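Local coordinates for putative regulator (PDB 3HFI), which is of unknown function but is probably a transcription regulator whose UTRA domain, as in GntR-family relatives, would sense a small-molecule effector, at residues E34-Y39 against Q50-L55; N71-E76 against P145-N150; Y105-Y110 against L137-R142; R113-E118 against E127-L132. All coordinates share one frame; numbering follows the deposited sequence.

Contact 1 of 4, residues E34-Y39 against Q50-L55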
loop_
_atom_site.group_PDB
_atom_site.type_symbol
_atom_site.label_atom_id
_atom_site.label_comp_id
_atom_site.label_asym_id
_atom_site.label_seq_id
_atom_site.Cartn_x
_atom_site.Cartn_y
_atom_site.Cartn_z
ATOM N N GLU A 34 1.459 -10.065 23.343
ATOM C CA GLU A 34 2.621 -9.543 24.031
ATOM C C GLU A 34 2.349 -8.094 24.460
ATOM O O GLU A 34 1.534 -7.435 23.840
ATOM C CB GLU A 34 3.839 -9.587 23.082
ATOM C CG GLU A 34 3.621 -8.728 21.838
ATOM C CD GLU A 34 4.871 -8.648 20.849
ATOM O OE1 GLU A 34 5.699 -9.586 20.822
ATOM O OE2 GLU A 34 4.975 -7.624 20.107
ATOM N N PRO A 35 3.070 -7.606 25.491
ATOM C CA PRO A 35 2.939 -6.202 25.848
ATOM C C PRO A 35 3.488 -5.327 24.730
ATOM O O PRO A 35 4.551 -5.632 24.194
ATOM C CB PRO A 35 3.759 -6.049 27.141
ATOM C CG PRO A 35 3.995 -7.464 27.635
ATOM C CD PRO A 35 4.003 -8.343 26.373
ATOM N N ALA A 36 2.747 -4.293 24.326
ATOM C CA ALA A 36 3.249 -3.315 23.340
ATOM C C ALA A 36 4.495 -2.611 23.862
ATOM O O ALA A 36 4.500 -2.081 24.993
ATOM C CB ALA A 36 2.214 -2.331 23.014
ATOM N N ASN A 37 5.589 -2.640 23.092
ATOM C CA ASN A 37 6.774 -1.870 23.525
ATOM C C ASN A 37 6.536 -0.408 23.236
ATOM O O ASN A 37 5.507 -0.060 22.649
ATOM C CB ASN A 37 8.097 -2.382 22.930
ATOM C CG ASN A 37 8.227 -2.129 21.444
ATOM O OD1 ASN A 37 7.695 -1.180 20.898
ATOM N ND2 ASN A 37 8.971 -3.017 20.782
ATOM N N ARG A 38 7.419 0.453 23.717
ATOM C CA ARG A 38 7.169 1.877 23.641
ATOM C C ARG A 38 6.975 2.310 22.196
ATOM O O ARG A 38 6.076 3.116 21.883
ATOM C CB ARG A 38 8.301 2.696 24.265
ATOM C CG ARG A 38 8.245 2.784 25.790
ATOM C CD ARG A 38 9.561 3.345 26.366
ATOM N NE ARG A 38 10.659 2.457 25.948
ATOM C CZ ARG A 38 11.165 1.446 26.668
ATOM N NH1 ARG A 38 10.732 1.197 27.909
ATOM N NH2 ARG A 38 12.141 0.681 26.149
ATOM N N TYR A 39 7.792 1.787 21.291
ATOM C CA TYR A 39 7.691 2.245 19.868
ATOM C C TYR A 39 6.385 1.833 19.272
ATOM O O TYR A 39 5.694 2.618 18.665
ATOM C CB TYR A 39 8.824 1.638 19.070
ATOM C CG TYR A 39 8.837 2.041 17.619
ATOM C CD1 TYR A 39 9.129 3.366 17.257
ATOM C CD2 TYR A 39 8.601 1.092 16.610
ATOM C CE1 TYR A 39 9.188 3.748 15.930
ATOM C CE2 TYR A 39 8.656 1.471 15.253
ATOM C CZ TYR A 39 8.946 2.811 14.929
ATOM O OH TYR A 39 8.987 3.256 13.618
ATOM N N GLN A 50 0.422 -2.383 27.076
ATOM C CA GLN A 50 -0.876 -2.932 26.803
ATOM C C GLN A 50 -0.749 -4.141 25.896
ATOM O O GLN A 50 -0.035 -4.078 24.936
ATOM C CB GLN A 50 -1.714 -1.913 26.082
ATOM C CG GLN A 50 -3.117 -2.364 25.955
ATOM C CD GLN A 50 -4.008 -1.261 25.577
ATOM O OE1 GLN A 50 -4.268 -0.394 26.400
ATOM N NE2 GLN A 50 -4.514 -1.271 24.344
ATOM N N ASP A 51 -1.448 -5.229 26.204
ATOM C CA ASP A 51 -1.351 -6.436 25.393
ATOM C C ASP A 51 -1.836 -6.217 23.981
ATOM O O ASP A 51 -2.820 -5.521 23.727
ATOM C CB ASP A 51 -2.107 -7.586 26.064
ATOM C CG ASP A 51 -1.324 -8.252 27.159
ATOM O OD1 ASP A 51 -0.095 -8.050 27.281
ATOM O OD2 ASP A 51 -1.918 -9.071 27.875
ATOM N N ILE A 52 -1.041 -6.664 23.022
ATOM C CA ILE A 52 -1.432 -6.654 21.639
ATOM C C ILE A 52 -1.246 -8.044 21.109
ATOM O O ILE A 52 -0.559 -8.886 21.746
ATOM C CB ILE A 52 -0.647 -5.592 20.819
ATOM C CG1 ILE A 52 0.908 -5.784 20.877
ATOM C CG2 ILE A 52 -1.079 -4.166 21.247
ATOM C CD1 ILE A 52 1.476 -6.850 19.900
ATOM N N LEU A 53 -1.873 -8.326 19.969
ATOM C CA LEU A 53 -1.678 -9.601 19.253
ATOM C C LEU A 53 -0.557 -9.495 18.177
ATOM O O LEU A 53 -0.591 -8.607 17.321
ATOM C CB LEU A 53 -2.997 -10.040 18.581
ATOM C CG LEU A 53 -3.001 -11.330 17.732
ATOM C CD1 LEU A 53 -2.627 -12.490 18.637
ATOM C CD2 LEU A 53 -4.383 -11.519 17.068
ATOM N N TYR A 54 0.448 -10.363 18.244
ATOM C CA TYR A 54 1.499 -10.385 17.289
ATOM C C TYR A 54 1.204 -11.581 16.371
ATOM O O TYR A 54 0.890 -12.632 16.855
ATOM C CB TYR A 54 2.817 -10.610 17.973
ATOM C CG TYR A 54 3.946 -10.982 17.035
ATOM C CD1 TYR A 54 4.759 -9.998 16.461
ATOM C CD2 TYR A 54 4.230 -12.301 16.755
ATOM C CE1 TYR A 54 5.816 -10.319 15.638
ATOM C CE2 TYR A 54 5.311 -12.649 15.900
ATOM C CZ TYR A 54 6.092 -11.638 15.356
ATOM O OH TYR A 54 7.121 -11.937 14.467
ATOM N N LEU A 55 1.247 -11.387 15.051
ATOM C CA LEU A 55 1.043 -12.454 14.077
ATOM C C LEU A 55 2.194 -12.424 13.115
ATOM O O LEU A 55 2.498 -11.368 12.544
ATOM C CB LEU A 55 -0.210 -12.168 13.288
ATOM C CG LEU A 55 -1.459 -12.952 13.265
ATOM C CD1 LEU A 55 -1.913 -13.418 14.679
ATOM C CD2 LEU A 55 -2.507 -12.109 12.500
#

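Contact 2 of 4, residues N71-E76 against P145-N150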
loop_
_atom_site.group_PDB
_atom_site.type_symbol
_atom_site.label_atom_id
_atom_site.label_comp_id
_atom_site.label_asym_id
_atom_site.label_seq_id
_atom_site.Cartn_x
_atom_site.Cartn_y
_atom_site.Cartn_z
ATOM N N ASN A 71 2.441 -8.646 11.939
ATOM C CA ASN A 71 1.368 -7.746 12.279
ATOM C C ASN A 71 1.276 -7.592 13.811
ATOM O O ASN A 71 1.412 -8.576 14.544
ATOM C CB ASN A 71 0.020 -8.308 11.768
ATOM C CG ASN A 71 0.004 -8.584 10.306
ATOM O OD1 ASN A 71 -0.129 -9.729 9.870
ATOM N ND2 ASN A 71 0.070 -7.518 9.520
ATOM N N ARG A 72 1.020 -6.387 14.291
ATOM C CA ARG A 72 0.743 -6.144 15.672
ATOM C C ARG A 72 -0.565 -5.349 15.734
ATOM O O ARG A 72 -0.677 -4.249 15.205
ATOM C CB ARG A 72 1.881 -5.357 16.269
ATOM C CG ARG A 72 3.085 -6.232 16.624
ATOM C CD ARG A 72 4.261 -5.452 16.986
ATOM N NE ARG A 72 5.387 -6.291 17.442
ATOM C CZ ARG A 72 6.411 -6.639 16.664
ATOM N NH1 ARG A 72 6.434 -6.308 15.399
ATOM N NH2 ARG A 72 7.388 -7.376 17.132
ATOM N N ILE A 73 -1.535 -5.932 16.418
ATOM C CA ILE A 73 -2.951 -5.555 16.378
ATOM C C ILE A 73 -3.463 -5.135 17.757
ATOM O O ILE A 73 -3.265 -5.866 18.739
ATOM C CB ILE A 73 -3.812 -6.745 15.866
ATOM C CG1 ILE A 73 -3.359 -7.145 14.450
ATOM C CG2 ILE A 73 -5.244 -6.310 15.828
ATOM C CD1 ILE A 73 -3.237 -8.661 14.232
ATOM N N ASN A 74 -4.101 -3.953 17.830
ATOM C CA ASN A 74 -4.763 -3.513 19.042
ATOM C C ASN A 74 -6.042 -4.326 19.218
ATOM O O ASN A 74 -7.060 -4.068 18.583
ATOM C CB ASN A 74 -5.112 -2.033 18.940
ATOM C CG ASN A 74 -5.758 -1.514 20.177
ATOM O OD1 ASN A 74 -5.955 -2.252 21.146
ATOM N ND2 ASN A 74 -6.061 -0.235 20.184
ATOM N N ILE A 75 -6.003 -5.291 20.095
ATOM C CA ILE A 75 -7.110 -6.225 20.271
ATOM C C ILE A 75 -8.327 -5.621 20.993
ATOM O O ILE A 75 -9.454 -6.102 20.835
ATOM C CB ILE A 75 -6.623 -7.537 20.945
ATOM C CG1 ILE A 75 -5.971 -7.313 22.288
ATOM C CG2 ILE A 75 -5.564 -8.203 20.118
ATOM C CD1 ILE A 75 -4.974 -8.488 22.602
ATOM N N GLU A 76 -8.124 -4.515 21.708
ATOM C CA GLU A 76 -9.249 -3.821 22.373
ATOM C C GLU A 76 -10.313 -3.363 21.387
ATOM O O GLU A 76 -11.470 -3.265 21.733
ATOM C CB GLU A 76 -8.755 -2.615 23.143
ATOM C CG GLU A 76 -7.468 -2.868 23.998
ATOM C CD GLU A 76 -7.539 -4.111 24.868
ATOM O OE1 GLU A 76 -8.633 -4.395 25.451
ATOM O OE2 GLU A 76 -6.479 -4.809 24.994
ATOM N N PRO A 145 -5.581 4.246 15.069
ATOM C CA PRO A 145 -4.836 3.142 14.507
ATOM C C PRO A 145 -5.351 1.811 15.028
ATOM O O PRO A 145 -5.933 1.761 16.112
ATOM C CB PRO A 145 -3.382 3.402 14.999
ATOM C CG PRO A 145 -3.380 4.737 15.508
ATOM C CD PRO A 145 -4.759 4.986 16.024
ATOM N N VAL A 146 -5.235 0.759 14.220
ATOM C CA VAL A 146 -5.639 -0.578 14.648
ATOM C C VAL A 146 -4.507 -1.600 14.508
ATOM O O VAL A 146 -4.461 -2.576 15.264
ATOM C CB VAL A 146 -6.884 -1.089 13.940
ATOM C CG1 VAL A 146 -6.704 -1.219 12.402
ATOM C CG2 VAL A 146 -7.315 -2.464 14.553
ATOM N N GLU A 147 -3.581 -1.383 13.572
ATOM C CA GLU A 147 -2.575 -2.403 13.285
ATOM C C GLU A 147 -1.321 -1.757 12.800
ATOM O O GLU A 147 -1.396 -0.734 12.107
ATOM C CB GLU A 147 -3.092 -3.411 12.248
ATOM C CG GLU A 147 -2.198 -4.642 12.002
ATOM C CD GLU A 147 -1.136 -4.436 10.945
ATOM O OE1 GLU A 147 -1.380 -3.680 9.974
ATOM O OE2 GLU A 147 -0.062 -5.052 11.041
ATOM N N PHE A 148 -0.176 -2.329 13.202
ATOM C CA PHE A 148 1.177 -1.844 12.869
ATOM C C PHE A 148 1.962 -3.051 12.379
ATOM O O PHE A 148 2.222 -3.996 13.148
ATOM C CB PHE A 148 1.883 -1.209 14.093
ATOM C CG PHE A 148 3.264 -0.735 13.806
ATOM C CD1 PHE A 148 3.484 0.244 12.850
ATOM C CD2 PHE A 148 4.351 -1.276 14.452
ATOM C CE1 PHE A 148 4.736 0.667 12.549
ATOM C CE2 PHE A 148 5.658 -0.849 14.131
ATOM C CZ PHE A 148 5.831 0.112 13.233
ATOM N N GLY A 149 2.272 -3.046 11.089
ATOM C CA GLY A 149 2.920 -4.154 10.418
ATOM C C GLY A 149 4.321 -3.834 9.971
ATOM O O GLY A 149 4.628 -2.699 9.580
ATOM N N ASN A 150 5.169 -4.844 10.043
ATOM C CA ASN A 150 6.511 -4.816 9.507
ATOM C C ASN A 150 6.582 -5.874 8.437
ATOM O O ASN A 150 6.253 -7.042 8.715
ATOM C CB ASN A 150 7.515 -5.186 10.577
ATOM C CG ASN A 150 7.862 -4.023 11.460
ATOM O OD1 ASN A 150 8.875 -3.396 11.260
ATOM N ND2 ASN A 150 7.014 -3.709 12.426
HETATM O O HOH W 1 4.606 -5.096 13.415
HETATM O O HOH W 2 -4.962 1.816 18.645
#

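Contact 3 of 4, residues Y105-Y110 against L137-R142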
loop_
_atom_site.group_PDB
_atom_site.type_symbol
_atom_site.label_atom_id
_atom_site.label_comp_id
_atom_site.label_asym_id
_atom_site.label_seq_id
_atom_site.Cartn_x
_atom_site.Cartn_y
_atom_site.Cartn_z
ATOM N N TYR A 105 -7.489 4.418 6.303
ATOM C CA TYR A 105 -6.164 4.956 6.019
ATOM C C TYR A 105 -5.060 4.001 6.348
ATOM O O TYR A 105 -5.165 3.164 7.268
ATOM C CB TYR A 105 -5.795 6.233 6.808
ATOM C CG TYR A 105 -6.843 7.297 6.821
ATOM C CD1 TYR A 105 -6.761 8.403 5.936
ATOM C CD2 TYR A 105 -7.901 7.252 7.719
ATOM C CE1 TYR A 105 -7.744 9.408 5.937
ATOM C CE2 TYR A 105 -8.867 8.263 7.738
ATOM C CZ TYR A 105 -8.782 9.320 6.841
ATOM O OH TYR A 105 -9.752 10.305 6.841
ATOM N N SER A 106 -3.954 4.258 5.675
ATOM C CA SER A 106 -2.731 3.478 5.676
ATOM C C SER A 106 -1.583 4.471 5.533
ATOM O O SER A 106 -1.683 5.375 4.700
ATOM C CB SER A 106 -2.663 2.731 4.337
ATOM O OG SER A 106 -2.382 1.504 4.683
ATOM N N GLU A 107 -0.451 4.216 6.198
ATOM C CA GLU A 107 0.759 4.958 5.937
ATOM C C GLU A 107 1.841 3.893 5.861
ATOM O O GLU A 107 1.871 3.024 6.700
ATOM C CB GLU A 107 1.108 5.847 7.135
ATOM C CG GLU A 107 0.202 7.007 7.344
ATOM C CD GLU A 107 0.495 7.794 8.648
ATOM O OE1 GLU A 107 1.164 7.298 9.592
ATOM O OE2 GLU A 107 -0.010 8.922 8.735
ATOM N N SER A 108 2.783 4.016 4.937
ATOM C CA SER A 108 3.896 3.127 4.922
ATOM C C SER A 108 5.169 3.919 4.821
ATOM O O SER A 108 5.213 4.967 4.199
ATOM C CB SER A 108 3.802 2.221 3.693
ATOM O OG SER A 108 2.574 1.553 3.624
ATOM N N ARG A 109 6.240 3.306 5.296
ATOM C CA ARG A 109 7.572 3.873 5.278
ATOM C C ARG A 109 8.490 2.784 4.823
ATOM O O ARG A 109 8.382 1.676 5.306
ATOM C CB ARG A 109 7.907 4.290 6.681
ATOM C CG ARG A 109 9.190 5.021 6.833
ATOM C CD ARG A 109 9.190 5.470 8.286
ATOM N NE ARG A 109 10.416 6.130 8.724
ATOM C CZ ARG A 109 10.715 6.363 10.015
ATOM N NH1 ARG A 109 9.865 5.972 10.993
ATOM N NH2 ARG A 109 11.876 6.979 10.340
ATOM N N TYR A 110 9.278 3.054 3.811
ATOM C CA TYR A 110 10.065 2.041 3.171
ATOM C C TYR A 110 11.565 2.260 3.488
ATOM O O TYR A 110 12.055 3.380 3.395
ATOM C CB TYR A 110 9.855 2.076 1.649
ATOM C CG TYR A 110 8.407 2.007 1.195
ATOM C CD1 TYR A 110 7.796 0.793 0.872
ATOM C CD2 TYR A 110 7.642 3.159 1.091
ATOM C CE1 TYR A 110 6.432 0.743 0.457
ATOM C CE2 TYR A 110 6.301 3.121 0.655
ATOM C CZ TYR A 110 5.695 1.915 0.369
ATOM O OH TYR A 110 4.379 1.917 -0.038
ATOM N N LEU A 137 1.279 1.446 9.024
ATOM C CA LEU A 137 0.331 1.714 10.083
ATOM C C LEU A 137 -1.026 1.788 9.396
ATOM O O LEU A 137 -1.176 2.516 8.463
ATOM C CB LEU A 137 0.696 3.029 10.800
ATOM C CG LEU A 137 -0.002 3.366 12.115
ATOM C CD1 LEU A 137 0.053 2.231 13.119
ATOM C CD2 LEU A 137 0.539 4.655 12.741
ATOM N N VAL A 138 -1.995 1.051 9.919
ATOM C CA VAL A 138 -3.348 0.904 9.375
ATOM C C VAL A 138 -4.350 1.458 10.386
ATOM O O VAL A 138 -4.232 1.180 11.575
ATOM C CB VAL A 138 -3.633 -0.590 9.040
ATOM C CG1 VAL A 138 -5.067 -0.774 8.490
ATOM C CG2 VAL A 138 -2.579 -1.109 7.996
ATOM N N PHE A 139 -5.305 2.280 9.908
ATOM C CA PHE A 139 -6.193 3.082 10.744
ATOM C C PHE A 139 -7.633 2.809 10.365
ATOM O O PHE A 139 -7.962 2.671 9.172
ATOM C CB PHE A 139 -6.027 4.564 10.490
ATOM C CG PHE A 139 -4.689 5.143 10.855
ATOM C CD1 PHE A 139 -4.568 6.001 11.925
ATOM C CD2 PHE A 139 -3.591 4.934 10.049
ATOM C CE1 PHE A 139 -3.338 6.614 12.214
ATOM C CE2 PHE A 139 -2.351 5.524 10.306
ATOM C CZ PHE A 139 -2.229 6.382 11.404
ATOM N N PHE A 140 -8.505 2.795 11.374
ATOM C CA PHE A 140 -9.921 2.957 11.146
ATOM C C PHE A 140 -10.298 4.402 10.892
ATOM O O PHE A 140 -11.116 4.720 10.055
ATOM C CB PHE A 140 -10.660 2.502 12.385
ATOM C CG PHE A 140 -10.637 1.019 12.616
ATOM C CD1 PHE A 140 -10.874 0.115 11.577
ATOM C CD2 PHE A 140 -10.412 0.525 13.889
ATOM C CE1 PHE A 140 -10.882 -1.254 11.832
ATOM C CE2 PHE A 140 -10.460 -0.861 14.157
ATOM C CZ PHE A 140 -10.689 -1.732 13.138
ATOM N N SER A 141 -9.762 5.302 11.670
ATOM C CA SER A 141 -10.053 6.688 11.468
ATOM C C SER A 141 -8.742 7.367 11.669
ATOM O O SER A 141 -7.790 6.757 12.178
ATOM C CB SER A 141 -11.079 7.234 12.465
ATOM O OG SER A 141 -10.539 7.276 13.787
ATOM N N ARG A 142 -8.711 8.632 11.293
ATOM C CA ARG A 142 -7.506 9.406 11.354
ATOM C C ARG A 142 -6.922 9.356 12.754
ATOM O O ARG A 142 -5.725 9.390 12.918
ATOM C CB ARG A 142 -7.814 10.860 10.966
ATOM C CG ARG A 142 -6.614 11.609 10.472
ATOM C CD ARG A 142 -6.969 13.060 10.157
ATOM N NE ARG A 142 -7.739 13.180 8.912
ATOM C CZ ARG A 142 -7.229 13.144 7.669
ATOM N NH1 ARG A 142 -5.917 12.982 7.448
ATOM N NH2 ARG A 142 -8.052 13.274 6.624
HETATM O O HOH W 3 -11.180 9.941 9.973
#

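Contact 4 of 4, residues R113-E118 against E127-L132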
loop_
_atom_site.group_PDB
_atom_site.type_symbol
_atom_site.label_atom_id
_atom_site.label_comp_id
_atom_site.label_asym_id
_atom_site.label_seq_id
_atom_site.Cartn_x
_atom_site.Cartn_y
_atom_site.Cartn_z
ATOM N N ARG A 113 16.932 -2.951 4.615
ATOM C CA ARG A 113 17.527 -3.665 5.756
ATOM C C ARG A 113 18.340 -4.899 5.299
ATOM O O ARG A 113 18.269 -5.322 4.145
ATOM C CB ARG A 113 16.446 -4.078 6.745
ATOM C CG ARG A 113 15.546 -2.905 7.234
ATOM C CD ARG A 113 16.143 -2.182 8.408
ATOM N NE ARG A 113 16.390 -3.113 9.516
ATOM C CZ ARG A 113 15.550 -3.364 10.530
ATOM N NH1 ARG A 113 14.365 -2.742 10.631
ATOM N NH2 ARG A 113 15.911 -4.241 11.467
ATOM N N LEU A 114 19.132 -5.461 6.205
ATOM C CA LEU A 114 19.828 -6.737 5.935
ATOM C C LEU A 114 19.127 -7.839 6.760
ATOM O O LEU A 114 19.402 -7.984 7.954
ATOM C CB LEU A 114 21.329 -6.608 6.237
ATOM C CG LEU A 114 22.132 -5.684 5.288
ATOM C CD1 LEU A 114 22.093 -6.165 3.848
ATOM C CD2 LEU A 114 21.674 -4.226 5.325
ATOM N N ILE A 115 18.241 -8.599 6.093
ATOM C CA ILE A 115 17.137 -9.418 6.693
ATOM C C ILE A 115 17.272 -9.933 8.140
ATOM O O ILE A 115 16.405 -9.669 8.995
ATOM C CB ILE A 115 16.774 -10.625 5.723
ATOM C CG1 ILE A 115 15.584 -11.447 6.252
ATOM C CG2 ILE A 115 18.034 -11.506 5.371
ATOM C CD1 ILE A 115 14.217 -10.754 6.114
ATOM N N GLY A 116 18.356 -10.679 8.395
ATOM C CA GLY A 116 18.569 -11.390 9.666
ATOM C C GLY A 116 18.552 -12.902 9.463
ATOM O O GLY A 116 18.134 -13.391 8.401
ATOM N N ASN A 117 19.015 -13.643 10.475
ATOM C CA ASN A 117 19.225 -15.083 10.342
ATOM C C ASN A 117 17.908 -15.808 10.336
ATOM O O ASN A 117 17.643 -16.599 9.441
ATOM C CB ASN A 117 20.096 -15.612 11.471
ATOM C CG ASN A 117 20.274 -17.117 11.421
ATOM O OD1 ASN A 117 20.526 -17.700 10.367
ATOM N ND2 ASN A 117 20.161 -17.756 12.585
ATOM N N GLU A 118 17.093 -15.523 11.339
ATOM C CA GLU A 118 15.821 -16.191 11.513
ATOM C C GLU A 118 14.784 -15.834 10.459
ATOM O O GLU A 118 14.030 -16.693 10.003
ATOM C CB GLU A 118 15.233 -15.816 12.853
ATOM C CG GLU A 118 13.835 -16.345 12.993
ATOM C CD GLU A 118 13.288 -16.192 14.372
ATOM O OE1 GLU A 118 13.874 -15.410 15.180
ATOM O OE2 GLU A 118 12.258 -16.861 14.630
ATOM N N GLU A 127 21.159 -14.865 5.041
ATOM C CA GLU A 127 21.152 -13.932 6.122
ATOM C C GLU A 127 22.008 -12.812 5.590
ATOM O O GLU A 127 22.720 -12.999 4.629
ATOM C CB GLU A 127 21.789 -14.557 7.353
ATOM C CG GLU A 127 23.296 -14.553 7.318
ATOM C CD GLU A 127 23.890 -14.129 8.624
ATOM O OE1 GLU A 127 25.063 -13.715 8.638
ATOM O OE2 GLU A 127 23.180 -14.220 9.638
ATOM N N ASP A 128 21.945 -11.654 6.214
ATOM C CA ASP A 128 22.748 -10.514 5.795
ATOM C C ASP A 128 22.509 -10.049 4.351
ATOM O O ASP A 128 23.072 -9.061 3.908
ATOM C CB ASP A 128 24.239 -10.737 6.077
ATOM C CG ASP A 128 24.771 -9.816 7.167
ATOM O OD1 ASP A 128 25.505 -8.859 6.852
ATOM O OD2 ASP A 128 24.456 -10.047 8.347
ATOM N N ALA A 129 21.636 -10.733 3.632
ATOM C CA ALA A 129 21.116 -10.185 2.391
ATOM C C ALA A 129 20.305 -8.913 2.678
ATOM O O ALA A 129 19.685 -8.794 3.722
ATOM C CB ALA A 129 20.243 -11.203 1.712
ATOM N N PRO A 130 20.316 -7.959 1.754
ATOM C CA PRO A 130 19.455 -6.781 1.879
ATOM C C PRO A 130 18.029 -7.037 1.344
ATOM O O PRO A 130 17.850 -7.610 0.253
ATOM C CB PRO A 130 20.175 -5.721 1.020
ATOM C CG PRO A 130 20.947 -6.502 0.019
ATOM C CD PRO A 130 21.393 -7.739 0.763
ATOM N N VAL A 131 17.032 -6.611 2.105
ATOM C CA VAL A 131 15.652 -6.746 1.683
ATOM C C VAL A 131 14.979 -5.392 1.804
ATOM O O VAL A 131 15.495 -4.494 2.484
ATOM C CB VAL A 131 14.940 -7.788 2.529
ATOM C CG1 VAL A 131 15.598 -9.122 2.323
ATOM C CG2 VAL A 131 14.978 -7.400 3.994
ATOM N N LEU A 132 13.840 -5.232 1.131
ATOM C CA LEU A 132 13.027 -4.052 1.346
ATOM C C LEU A 132 12.235 -4.270 2.622
ATOM O O LEU A 132 11.542 -5.280 2.807
ATOM C CB LEU A 132 12.096 -3.746 0.165
ATOM C CG LEU A 132 11.200 -2.506 0.401
ATOM C CD1 LEU A 132 11.994 -1.194 0.132
ATOM C CD2 LEU A 132 9.951 -2.553 -0.465
#

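Contact 1 of 4, residues E34-Y39 against Q50-L55
E34 lays its aliphatic stem alongside I52, CG against CD1 at 3.4 Å, the two side chains pointing the same way from one face of the sheet. They form an antiparallel hydrogen-bonded pair where strand 26-35 of the UTRA-domain sheet, outermost in this chain, meets strand 51-60. The backbone bonds from E34 N to I52 O and from I52 N to E34 O are both 2.8 Å. With chi1 at 61°, the E34 chain starts between its own N and carbonyl carbon and then runs extended, which carries the carboxylate past the I52 methyl to the CB of Y54. There its plane is turned 29° from the phenol ring. The acid suits this partly exposed place because two arginines receive it: OE1 forms a salt bridge with R32 and OE2 with R72, while the hydrocarbon part shields I52. On the other face P35 and D51 lie side by side as a non-hydrogen-bonded pair, a position where proline's missing N-H costs no bond to this neighbour. Beyond it the chain leaves for helix 38-44, but A36 N still donates to Q50 O at 2.9 Å.

Contact 2 of 4, residues N71-E76 against P145-N150
A carboxylate met from above its plane marks this contact: N71 ND2 donates to E147 OE2 at 2.9 Å, approaching 64° out of the carboxylate plane, while the acceptor lies close to the amide's own plane. The E147 chain makes this possible by bending at chi2 (-88°), so that CG packs on I73 CG1 at 3.7 Å and the acid folds back over N71. Here strands 65-73 and 144-153 pair antiparallel in the middle of the UTRA sheet, with R72 and F148 as the hydrogen-bonded pair; F148 N reaches R72 O at 2.8 Å. G149 lies opposite N71, and glycine suits the place, since E147 OE2 comes so close that a CB there would be crowded. On the face of R72, a water accepts from R72 NH1 and N150 ND2 and donates to F148 O; R72 NE is held by E34. Opposite V138 the strand carries an extra residue, V146 and E147 forming a classic beta bulge. N74 N still bonds V146 O, and N74 OD1 accepts from E76 N in an Asx turn. N71 OD1 is bonded to R57, and the amide N-H would favour negative charge on E147 only modestly, arriving well off the carboxylate plane.

Contact 3 of 4, residues Y105-Y110 against L137-R142
The outer strand of the UTRA sheet, 105-114, pairs here with strand 130-139, and Y105 takes the largest share of the contact. Its backbone O accepts from F139 N at 2.8 Å; the return bond from Y105 N to F139 O is weak at 3.4 Å, and F139 is also bonded to the backbone of R104. Two residues on, E107 N to L137 O and L137 N to E107 O are both 2.9 Å. Y105 CB rests on F139 CB at 4.0 Å, and with chi1 at -47° the ring leans back over the corner that follows F139. Y105 CE2 lies 3.6 Å from R142 N. R142, bent at chi3, swings its guanidinium across the phenol, so that Y105 CE1 and OH stand over one guanidinium face with the two planes 54° apart; this is packing, not a hydrogen bond. Strand 105-114 is outermost only within its own chain: residues Y105 to R109 pair antiparallel with a strand of the second subunit, which continues the sheet across the dimer interface. The small S106, on the face opposite Y105, reaches Y110 of that subunit through a weak hydrogen bond. The flat F139 ring suits its buried place by offering its edge at once to Y105 O, in plane, and to the carboxylate of partly exposed E107, where F139 CE2 touches E107 CD at 4.0 Å with the planes 71° apart.

Contact 4 of 4, residues R113-E118 against E127-L132
I115 can be followed outward from CB, which meets V131 CG1 at 3.9 Å. Its CG2 branch turns to the loop before strand 130-139, lying 3.6 Å from A129 O and near D128 N, while CD1, at the end of the second branch, touches V131 CG2 at 4.0 Å. The first torsion, -176° to CG1, sends that longer branch away from the backbone N and across V131. Two branched aliphatic residues suit this buried spot, which W152 of the neighbouring strand also lines. The backbone fixes the place: I115 N bonds A129 O at 2.8 Å, and R113 and V131 form a hydrogen-bonded pair. L114 and P130, a non-hydrogen-bonded pair, pack on the other face, L114 CD1 lying against the proline ring. G116, with a positive phi that a side chain would find strained, stands at the N-cap of helix 117-123. This is the end of an antiparallel strand pair whose connection contains a short helix, part of the UTRA sheet.

In the fold
From the N terminus, strand 26-35 gives way to helix 38-44, and contact 1 closes that loop onto strand 51-60. Strand 65-73 follows as the next neighbour, touching contact 1 through backbone pairing of L53 with I73 and L55 with N71. Contact 1 has closed before contact 2 opens; contact 2 then closes a long loop, joining the first three strands to the last three by way of strand 144-153. Contacts 3 and 4 are both nested inside it: they share strands 105-114 and 130-139, with contact 4, around helix 117-123, nested in turn inside contact 3. Their centres lie about 25 Å apart, at opposite ends of that strand pair. Contacts 2 and 3 meet through neighbouring strands 144-153 and 130-139.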